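PDB 1VBL: pectate lyase 47 from Bacillus sp. TS-47, which cleaves pectate, most likely by calcium-dependent beta-elimination, as a secreted, thermostable pectate lyase of polysaccharide lyase family 1. Local coordinates for residues 142-147 with 162-167; 203-208 with 244-249; 275-280 with 297-302. One frame throughout, in Å; residues are numbered along the deposited sequence.

Contact 1. Residues 142-147 with 162-167; sequences DAKIKG and NIEFEA
Glu164 and Lys144 meet because their first torsions differ: the glutamate swings CG away from its own backbone N (chi1 174°), the lysine swings CG away from its carbonyl carbon (chi1 -57°), and both chains then run extended, side by side and pointing the same way. They touch along their flanks, with Lys144 CE 3.7 Å from Glu164 OE2. The ammonium stays beyond salt-bridge range, Lys144 NZ lying 4.2 Å from Glu164 OE2, and a water accepts from the first and donates to the second. Lys146 and Glu166 vary the theme. Lys146 CG lies 3.6 Å from Glu166 CB; beyond it the lysine bends at its last two torsions, leaving NZ 4.1 Å from Glu166 OE1, with another water between them. Both water-to-carboxylate legs are modelled unusually short, so their exact lengths are doubtful.

On the other face, Ile145 CB sits 3.8 Å from Phe165 CD2, and Ile145 CG1 packs 3.8 Å from Ile163 CG2. That same Ile163 methyl lies over one face of the Phe165 ring, toward its rim. Between the faces the parallel strands 144-146 and 164-166 are joined by Glu164 N to Ala143 O, Ile145 N to Glu164 O, and Glu166 N to Ile145 O, the last 2.9 Å long. Strand 66-68 flanks 144-146, and Phe207 meets the Phe165 ring, as expected within a parallel beta-helix.

In both pairs, then, water joins the charged ends while aliphatic parts touch directly. The buried Glu166 carboxylate has water near OE1 and Asp211 N at OE2, and the nearby ammonium probably helps it to stay ionised.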
loop_
_atom_site.group_PDB
_atom_site.type_symbol
_atom_site.label_atom_id
_atom_site.label_comp_id
_atom_site.label_asym_id
_atom_site.label_seq_id
_atom_site.Cartn_x
_atom_site.Cartn_y
_atom_site.Cartn_z
ATOM N N ASP A 142 -6.069 19.769 1.754
ATOM C CA ASP A 142 -7.200 18.906 2.078
ATOM C C ASP A 142 -7.742 18.026 0.959
ATOM O O ASP A 142 -8.933 17.719 0.937
ATOM C CB ASP A 142 -8.351 19.729 2.670
ATOM C CG ASP A 142 -8.757 20.883 1.785
ATOM O OD1 ASP A 142 -8.520 20.814 0.561
ATOM O OD2 ASP A 142 -9.329 21.858 2.314
ATOM N N ALA A 143 -6.883 17.628 0.025
ATOM C CA ALA A 143 -7.318 16.747 -1.051
ATOM C C ALA A 143 -7.462 15.372 -0.405
ATOM O O ALA A 143 -6.538 14.896 0.258
ATOM C CB ALA A 143 -6.274 16.703 -2.160
ATOM N N LYS A 144 -8.615 14.738 -0.591
ATOM C CA LYS A 144 -8.854 13.433 0.012
ATOM C C LYS A 144 -9.622 12.472 -0.884
ATOM O O LYS A 144 -10.484 12.878 -1.666
ATOM C CB LYS A 144 -9.633 13.589 1.323
ATOM C CG LYS A 144 -8.986 14.490 2.359
ATOM C CD LYS A 144 -9.849 14.583 3.613
ATOM C CE LYS A 144 -9.224 15.501 4.653
ATOM N NZ LYS A 144 -10.085 15.618 5.864
ATOM N N ILE A 145 -9.292 11.193 -0.756
ATOM C CA ILE A 145 -9.954 10.126 -1.496
ATOM C C ILE A 145 -10.410 9.136 -0.425
ATOM O O ILE A 145 -9.618 8.734 0.427
ATOM C CB ILE A 145 -8.986 9.400 -2.465
ATOM C CG1 ILE A 145 -8.723 10.265 -3.703
ATOM C CG2 ILE A 145 -9.569 8.048 -2.876
ATOM C CD1 ILE A 145 -9.904 10.386 -4.640
ATOM N N LYS A 146 -11.685 8.767 -0.446
ATOM C CA LYS A 146 -12.201 7.820 0.539
ATOM C C LYS A 146 -13.162 6.831 -0.107
ATOM O O LYS A 146 -13.677 7.078 -1.195
ATOM C CB LYS A 146 -12.940 8.556 1.662
ATOM C CG LYS A 146 -12.156 9.687 2.311
ATOM C CD LYS A 146 -12.879 10.267 3.529
ATOM C CE LYS A 146 -14.270 10.786 3.196
ATOM N NZ LYS A 146 -15.257 9.701 2.932
ATOM N N GLY A 147 -13.393 5.713 0.574
ATOM C CA GLY A 147 -14.324 4.710 0.082
ATOM C C GLY A 147 -13.928 3.924 -1.150
ATOM O O GLY A 147 -14.688 3.073 -1.609
ATOM N N ASN A 162 0.184 14.286 -3.181
ATOM C CA ASN A 162 -0.559 15.201 -2.325
ATOM C C ASN A 162 -2.006 14.862 -1.988
ATOM O O ASN A 162 -2.849 15.755 -1.883
ATOM C CB ASN A 162 -0.487 16.599 -2.939
ATOM C CG ASN A 162 -0.686 17.694 -1.915
ATOM O OD1 ASN A 162 -0.164 17.617 -0.803
ATOM N ND2 ASN A 162 -1.429 18.725 -2.287
ATOM N N ILE A 163 -2.295 13.579 -1.791
ATOM C CA ILE A 163 -3.652 13.172 -1.455
ATOM C C ILE A 163 -3.687 12.338 -0.176
ATOM O O ILE A 163 -2.778 11.556 0.091
ATOM C CB ILE A 163 -4.277 12.343 -2.603
ATOM C CG1 ILE A 163 -4.441 13.223 -3.845
ATOM C CG2 ILE A 163 -5.613 11.758 -2.168
ATOM C CD1 ILE A 163 -4.789 12.445 -5.100
ATOM N N GLU A 164 -4.728 12.539 0.625
ATOM C CA GLU A 164 -4.898 11.762 1.840
ATOM C C GLU A 164 -5.900 10.667 1.501
ATOM O O GLU A 164 -7.073 10.948 1.225
ATOM C CB GLU A 164 -5.450 12.609 2.985
ATOM C CG GLU A 164 -5.760 11.765 4.216
ATOM C CD GLU A 164 -6.466 12.539 5.311
ATOM O OE1 GLU A 164 -5.840 13.431 5.915
ATOM O OE2 GLU A 164 -7.653 12.252 5.562
ATOM N N PHE A 165 -5.429 9.428 1.508
ATOM C CA PHE A 165 -6.277 8.285 1.199
ATOM C C PHE A 165 -6.815 7.617 2.449
ATOM O O PHE A 165 -6.042 7.160 3.293
ATOM C CB PHE A 165 -5.508 7.211 0.418
ATOM C CG PHE A 165 -5.123 7.611 -0.972
ATOM C CD1 PHE A 165 -3.954 8.332 -1.208
ATOM C CD2 PHE A 165 -5.925 7.255 -2.052
ATOM C CE1 PHE A 165 -3.586 8.687 -2.507
ATOM C CE2 PHE A 165 -5.569 7.606 -3.354
ATOM C CZ PHE A 165 -4.399 8.323 -3.583
ATOM N N GLU A 166 -8.134 7.566 2.584
ATOM C CA GLU A 166 -8.717 6.856 3.714
ATOM C C GLU A 166 -8.948 5.466 3.126
ATOM O O GLU A 166 -9.706 5.316 2.165
ATOM C CB GLU A 166 -10.054 7.457 4.144
ATOM C CG GLU A 166 -10.626 6.771 5.379
ATOM C CD GLU A 166 -12.024 7.244 5.727
ATOM O OE1 GLU A 166 -12.959 6.959 4.950
ATOM O OE2 GLU A 166 -12.182 7.900 6.777
ATOM N N ALA A 167 -8.282 4.462 3.683
ATOM C CA ALA A 167 -8.398 3.098 3.179
ATOM C C ALA A 167 -9.838 2.687 2.902
ATOM O O ALA A 167 -10.732 2.912 3.719
ATOM C CB ALA A 167 -7.760 2.121 4.159
HETATM O O HOH W 1 -3.868 17.637 0.092
HETATM O O HOH W 2 -9.487 12.827 7.221
HETATM O O HOH W 3 -15.492 7.043 4.742
HETATM O O HOH W 4 -12.750 4.840 3.142
#

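Contact 2. Residues 203-208 with 244-249; sequences DHNTFT and SYNVFT
Asn205 and Asn246 are successive rungs of an asparagine ladder, the hallmark of parallel beta-helix pectate lyases, in which stacked coils turn at equivalent residues. Their amides point the same way with planes 7° apart. Asn246 OD1 accepts from Asn205 N (2.9 Å) and, from the opposite face of its plane, from Asn205 ND2 (3.3 Å). The ladder runs on through Asn277, whose OD1 receives Asn246 N; on the other side Asn205 bonds to the backbone of the preceding coil, through ND2 to Ile160 O and through OD1 from Ile163 N.

Just before the rungs, His204 and Tyr245 share a left-handed backbone conformation, which bends both coils alike. Tyr245 CB comes over a face of the imidazole, 3.5 Å from the His204 ring centroid, while the two rings lie nearly parallel but slid apart. Asp203 fixes the histidine by taking His204 ND1 on OD2 (2.7 Å), an oxygen also held by a salt bridge to Arg161. Ser244 tucks OG between its backbone N and carbonyl carbon (chi1 56°), where it meets the anti lone pair of Asp203 OD1 at 2.7 Å.

Farther along, Phe207 and Phe248 point the same way with planes 5° apart and little overlap; Phe207 CD2 touches Phe248 CE2 at 3.3 Å. Phe207 N meets Val247 O at 2.7 Å, and Thr249 N bonds to Phe207 O.

Chemically, the side-chain amides of Asn205 and Asn246 bond from coil to coil, and Arg161 together with the hydroxyl and imidazole donors probably stabilises Asp203 as a carboxylate.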
loop_
_atom_site.group_PDB
_atom_site.type_symbol
_atom_site.label_atom_id
_atom_site.label_comp_id
_atom_site.label_asym_id
_atom_site.label_seq_id
_atom_site.Cartn_x
_atom_site.Cartn_y
_atom_site.Cartn_z
ATOM N N ASP A 203 4.076 9.854 -4.286
ATOM C CA ASP A 203 4.799 10.799 -3.439
ATOM C C ASP A 203 3.938 11.786 -2.647
ATOM O O ASP A 203 2.937 12.296 -3.144
ATOM C CB ASP A 203 5.778 11.557 -4.350
ATOM C CG ASP A 203 6.538 12.651 -3.632
ATOM O OD1 ASP A 203 7.591 12.352 -3.034
ATOM O OD2 ASP A 203 6.076 13.810 -3.671
ATOM N N HIS A 204 4.351 12.057 -1.411
ATOM C CA HIS A 204 3.646 12.989 -0.534
ATOM C C HIS A 204 2.149 12.749 -0.386
ATOM O O HIS A 204 1.343 13.670 -0.509
ATOM C CB HIS A 204 3.888 14.442 -0.972
ATOM C CG HIS A 204 5.200 15.001 -0.508
ATOM N ND1 HIS A 204 6.345 14.956 -1.275
ATOM C CD2 HIS A 204 5.549 15.606 0.653
ATOM C CE1 HIS A 204 7.342 15.509 -0.606
ATOM N NE2 HIS A 204 6.885 15.912 0.566
ATOM N N ASN A 205 1.782 11.502 -0.120
ATOM C CA ASN A 205 0.391 11.152 0.099
ATOM C C ASN A 205 0.319 10.679 1.540
ATOM O O ASN A 205 1.344 10.421 2.174
ATOM C CB ASN A 205 -0.045 10.018 -0.830
ATOM C CG ASN A 205 0.021 10.406 -2.292
ATOM O OD1 ASN A 205 -0.745 11.254 -2.763
ATOM N ND2 ASN A 205 0.942 9.788 -3.024
ATOM N N THR A 206 -0.892 10.592 2.067
ATOM C CA THR A 206 -1.081 10.111 3.421
ATOM C C THR A 206 -2.073 8.963 3.328
ATOM O O THR A 206 -3.088 9.061 2.640
ATOM C CB THR A 206 -1.616 11.222 4.349
ATOM O OG1 THR A 206 -0.586 12.200 4.553
ATOM C CG2 THR A 206 -2.025 10.644 5.698
ATOM N N PHE A 207 -1.750 7.857 3.987
ATOM C CA PHE A 207 -2.607 6.678 3.972
ATOM C C PHE A 207 -3.018 6.379 5.403
ATOM O O PHE A 207 -2.167 6.264 6.280
ATOM C CB PHE A 207 -1.841 5.489 3.392
ATOM C CG PHE A 207 -1.423 5.677 1.959
ATOM C CD1 PHE A 207 -2.243 5.247 0.919
ATOM C CD2 PHE A 207 -0.215 6.298 1.649
ATOM C CE1 PHE A 207 -1.868 5.432 -0.411
ATOM C CE2 PHE A 207 0.171 6.489 0.323
ATOM C CZ PHE A 207 -0.655 6.056 -0.709
ATOM N N THR A 208 -4.322 6.261 5.637
ATOM C CA THR A 208 -4.828 5.984 6.979
ATOM C C THR A 208 -6.192 5.318 6.911
ATOM O O THR A 208 -6.924 5.507 5.942
ATOM C CB THR A 208 -4.989 7.288 7.795
ATOM O OG1 THR A 208 -5.515 6.979 9.093
ATOM C CG2 THR A 208 -5.952 8.248 7.091
ATOM N N SER A 244 7.862 7.673 -2.134
ATOM C CA SER A 244 8.587 8.628 -1.312
ATOM C C SER A 244 7.768 9.665 -0.559
ATOM O O SER A 244 6.721 10.117 -1.022
ATOM C CB SER A 244 9.598 9.358 -2.188
ATOM O OG SER A 244 8.944 9.977 -3.283
ATOM N N TYR A 245 8.276 10.046 0.608
ATOM C CA TYR A 245 7.641 11.060 1.434
ATOM C C TYR A 245 6.147 10.875 1.684
ATOM O O TYR A 245 5.389 11.846 1.683
ATOM C CB TYR A 245 7.895 12.431 0.816
ATOM C CG TYR A 245 9.329 12.888 0.964
ATOM C CD1 TYR A 245 9.770 13.465 2.151
ATOM C CD2 TYR A 245 10.247 12.728 -0.072
ATOM C CE1 TYR A 245 11.092 13.876 2.305
ATOM C CE2 TYR A 245 11.579 13.136 0.071
ATOM C CZ TYR A 245 11.988 13.709 1.264
ATOM O OH TYR A 245 13.291 14.122 1.432
ATOM N N ASN A 246 5.733 9.632 1.907
ATOM C CA ASN A 246 4.333 9.330 2.191
ATOM C C ASN A 246 4.188 9.014 3.669
ATOM O O ASN A 246 5.156 8.655 4.341
ATOM C CB ASN A 246 3.863 8.099 1.408
ATOM C CG ASN A 246 3.919 8.300 -0.084
ATOM O OD1 ASN A 246 3.110 9.037 -0.657
ATOM N ND2 ASN A 246 4.881 7.649 -0.731
ATOM N N VAL A 247 2.973 9.159 4.175
ATOM C CA VAL A 247 2.692 8.818 5.556
ATOM C C VAL A 247 1.783 7.595 5.491
ATOM O O VAL A 247 0.821 7.579 4.727
ATOM C CB VAL A 247 1.934 9.945 6.301
ATOM C CG1 VAL A 247 1.422 9.418 7.641
ATOM C CG2 VAL A 247 2.855 11.138 6.539
ATOM N N PHE A 248 2.120 6.565 6.259
ATOM C CA PHE A 248 1.315 5.353 6.340
ATOM C C PHE A 248 1.028 5.212 7.826
ATOM O O PHE A 248 1.935 4.971 8.619
ATOM C CB PHE A 248 2.090 4.128 5.847
ATOM C CG PHE A 248 2.508 4.211 4.413
ATOM C CD1 PHE A 248 3.756 4.720 4.067
ATOM C CD2 PHE A 248 1.649 3.789 3.401
ATOM C CE1 PHE A 248 4.146 4.810 2.727
ATOM C CE2 PHE A 248 2.028 3.874 2.061
ATOM C CZ PHE A 248 3.277 4.386 1.723
ATOM N N THR A 249 -0.232 5.372 8.211
ATOM C CA THR A 249 -0.574 5.291 9.617
ATOM C C THR A 249 -1.929 4.634 9.842
ATOM O O THR A 249 -2.759 4.561 8.926
ATOM C CB THR A 249 -0.573 6.716 10.242
ATOM O OG1 THR A 249 -0.687 6.628 11.667
ATOM C CG2 THR A 249 -1.737 7.534 9.696
#

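Contact 3. Residues 275-280 with 297-302; sequences HHNYYK and YNNYYE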
loop_
_atom_site.group_PDB
_atom_site.type_symbol
_atom_site.label_atom_id
_atom_site.label_comp_id
_atom_site.label_asym_id
_atom_site.label_seq_id
_atom_site.Cartn_x
_atom_site.Cartn_y
_atom_site.Cartn_z
ATOM N N HIS A 275 11.580 5.613 0.184
ATOM C CA HIS A 275 12.400 6.464 1.019
ATOM C C HIS A 275 11.646 7.639 1.618
ATOM O O HIS A 275 10.669 8.137 1.048
ATOM C CB HIS A 275 13.645 6.932 0.240
ATOM C CG HIS A 275 13.364 7.897 -0.874
ATOM N ND1 HIS A 275 13.236 9.254 -0.668
ATOM C CD2 HIS A 275 13.238 7.707 -2.208
ATOM C CE1 HIS A 275 13.048 9.859 -1.827
ATOM N NE2 HIS A 275 13.045 8.942 -2.780
ATOM N N HIS A 276 12.100 8.046 2.797
ATOM C CA HIS A 276 11.515 9.158 3.534
ATOM C C HIS A 276 10.031 9.017 3.831
ATOM O O HIS A 276 9.305 10.011 3.903
ATOM C CB HIS A 276 11.779 10.471 2.799
ATOM C CG HIS A 276 13.228 10.838 2.745
ATOM N ND1 HIS A 276 14.052 10.469 1.702
ATOM C CD2 HIS A 276 14.011 11.501 3.627
ATOM C CE1 HIS A 276 15.280 10.890 1.945
ATOM N NE2 HIS A 276 15.282 11.519 3.106
ATOM N N ASN A 277 9.581 7.781 4.007
ATOM C CA ASN A 277 8.184 7.550 4.322
ATOM C C ASN A 277 8.066 7.503 5.834
ATOM O O ASN A 277 9.005 7.124 6.535
ATOM C CB ASN A 277 7.698 6.236 3.700
ATOM C CG ASN A 277 7.707 6.282 2.184
ATOM O OD1 ASN A 277 6.939 7.024 1.568
ATOM N ND2 ASN A 277 8.586 5.498 1.575
ATOM N N TYR A 278 6.904 7.904 6.324
ATOM C CA TYR A 278 6.627 7.938 7.749
ATOM C C TYR A 278 5.633 6.822 8.074
ATOM O O TYR A 278 4.456 6.918 7.722
ATOM C CB TYR A 278 6.031 9.306 8.089
ATOM C CG TYR A 278 5.899 9.668 9.556
ATOM C CD1 TYR A 278 5.491 10.951 9.920
ATOM C CD2 TYR A 278 6.160 8.745 10.574
ATOM C CE1 TYR A 278 5.344 11.316 11.251
ATOM C CE2 TYR A 278 6.013 9.102 11.925
ATOM C CZ TYR A 278 5.602 10.396 12.248
ATOM O OH TYR A 278 5.446 10.786 13.559
ATOM N N TYR A 279 6.114 5.757 8.714
ATOM C CA TYR A 279 5.248 4.649 9.109
ATOM C C TYR A 279 4.948 4.861 10.585
ATOM O O TYR A 279 5.850 4.805 11.424
ATOM C CB TYR A 279 5.941 3.296 8.910
ATOM C CG TYR A 279 6.283 2.995 7.470
ATOM C CD1 TYR A 279 7.488 3.424 6.918
ATOM C CD2 TYR A 279 5.389 2.303 6.650
ATOM C CE1 TYR A 279 7.800 3.175 5.589
ATOM C CE2 TYR A 279 5.689 2.051 5.311
ATOM C CZ TYR A 279 6.899 2.490 4.790
ATOM O OH TYR A 279 7.221 2.239 3.477
ATOM N N LYS A 280 3.683 5.109 10.899
ATOM C CA LYS A 280 3.286 5.367 12.274
ATOM C C LYS A 280 2.100 4.529 12.722
ATOM O O LYS A 280 0.999 4.627 12.175
ATOM C CB LYS A 280 2.958 6.854 12.448
ATOM C CG LYS A 280 2.521 7.243 13.861
ATOM C CD LYS A 280 2.343 8.751 13.975
ATOM C CE LYS A 280 1.847 9.160 15.356
ATOM N NZ LYS A 280 2.768 8.732 16.446
ATOM N N TYR A 297 15.373 3.243 2.215
ATOM C CA TYR A 297 16.255 4.146 2.938
ATOM C C TYR A 297 15.608 5.404 3.497
ATOM O O TYR A 297 14.608 5.894 2.976
ATOM C CB TYR A 297 17.456 4.517 2.051
ATOM C CG TYR A 297 17.192 5.528 0.956
ATOM C CD1 TYR A 297 17.349 6.898 1.190
ATOM C CD2 TYR A 297 16.825 5.118 -0.330
ATOM C CE1 TYR A 297 17.155 7.833 0.173
ATOM C CE2 TYR A 297 16.626 6.049 -1.358
ATOM C CZ TYR A 297 16.794 7.404 -1.095
ATOM O OH TYR A 297 16.599 8.324 -2.103
ATOM N N ASN A 298 16.189 5.911 4.580
ATOM C CA ASN A 298 15.709 7.126 5.223
ATOM C C ASN A 298 14.231 7.106 5.601
ATOM O O ASN A 298 13.559 8.134 5.538
ATOM C CB ASN A 298 15.982 8.329 4.319
ATOM C CG ASN A 298 17.449 8.724 4.289
ATOM O OD1 ASN A 298 17.862 9.526 3.452
ATOM N ND2 ASN A 298 18.241 8.172 5.206
ATOM N N ASN A 299 13.718 5.942 5.981
ATOM C CA ASN A 299 12.322 5.861 6.386
ATOM C C ASN A 299 12.284 5.945 7.901
ATOM O O ASN A 299 13.236 5.544 8.572
ATOM C CB ASN A 299 11.698 4.548 5.919
ATOM C CG ASN A 299 11.592 4.467 4.413
ATOM O OD1 ASN A 299 10.792 5.176 3.793
ATOM N ND2 ASN A 299 12.412 3.614 3.811
ATOM N N TYR A 300 11.194 6.488 8.431
ATOM C CA TYR A 300 11.021 6.620 9.868
ATOM C C TYR A 300 9.826 5.763 10.289
ATOM O O TYR A 300 8.720 5.938 9.773
ATOM C CB TYR A 300 10.787 8.089 10.233
ATOM C CG TYR A 300 10.521 8.321 11.708
ATOM C CD1 TYR A 300 11.370 7.793 12.682
ATOM C CD2 TYR A 300 9.421 9.070 12.129
ATOM C CE1 TYR A 300 11.131 8.002 14.043
ATOM C CE2 TYR A 300 9.169 9.284 13.487
ATOM C CZ TYR A 300 10.025 8.748 14.436
ATOM O OH TYR A 300 9.770 8.939 15.773
ATOM N N TYR A 301 10.069 4.825 11.202
ATOM C CA TYR A 301 9.033 3.916 11.694
ATOM C C TYR A 301 8.815 4.251 13.165
ATOM O O TYR A 301 9.753 4.218 13.959
ATOM C CB TYR A 301 9.481 2.455 11.555
ATOM C CG TYR A 301 9.941 2.069 10.165
ATOM C CD1 TYR A 301 11.200 2.443 9.698
ATOM C CD2 TYR A 301 9.115 1.330 9.314
ATOM C CE1 TYR A 301 11.629 2.095 8.418
ATOM C CE2 TYR A 301 9.537 0.977 8.026
ATOM C CZ TYR A 301 10.793 1.366 7.589
ATOM O OH TYR A 301 11.215 1.049 6.318
ATOM N N GLU A 302 7.573 4.559 13.522
ATOM C CA GLU A 302 7.254 4.962 14.885
ATOM C C GLU A 302 6.060 4.185 15.413
ATOM O O GLU A 302 4.987 4.200 14.811
ATOM C CB GLU A 302 6.972 6.468 14.875
ATOM C CG GLU A 302 6.561 7.090 16.185
ATOM C CD GLU A 302 6.299 8.575 16.018
ATOM O OE1 GLU A 302 7.260 9.372 16.077
ATOM O OE2 GLU A 302 5.130 8.944 15.803
HETATM O O HOH W 5 9.758 1.036 4.001
#
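Tyr279 and Tyr301 mark the tightly packed face of this contact: their rings are nearly parallel yet slid apart, with Tyr279 CD1 3.4 Å from Tyr301 CE2. One water links the two hydroxyls, and Tyr301 OH also bonds to Trp315. The turn is also closely knit: Asn299 OD1 takes both Asn277 N (2.9 Å) and Asn277 ND2 (3.1 Å). Beside it His275 CB lies over the centre of the Tyr297 ring, 3.4 Å from its centroid. Both residues hold CG between backbone N and carbonyl carbon (chi1 69° and 76°), which lays the side chains alongside one another; His275 NE2 bonds onward to Asp12.

The more solvent-facing end, where Tyr278, Lys280 and Glu302 are partly exposed, is polar rather than ring-packed. Glu302 OE2 receives Tyr278 OH (2.9 Å) from above the carboxylate plane and forms a salt bridge with Lys280 NZ, modelled very short at 2.5 Å and doubtful in exact length; Glu302 OE1 takes Tyr300 OH. The Tyr278 and Tyr300 rings meet obliquely, their planes 39° apart.

Strand 239-251 flanks 275-280, and its Tyr245 ring stacks on His276. Strand 322-332 flanks 297-302, where Phe330 stacks on Tyr301, and helix 402-409 covers His276, Tyr278 and Asn298.

Overall arrangement
Followed from the N terminus, the three contacts come in series, neither nested nor crossed: each closes one coil of the beta-helix before the next opens. Contact 1 closes a loop of 14 intervening residues, contact 2 one of 35 and contact 3 one of 16. The calcium ligand Asp190 lies in the chain between contacts 1 and 2, while Asp229 and Asp233 belong to the loop that contact 2 closes. Neighbouring strands join the contacts laterally: Phe165 N probably bonds to Thr206 O, and Tyr278 N to Asn246 O. Contacts 1 and 3 do not touch, their nearest atoms being about 11 Å apart, with contact 2 bridging them.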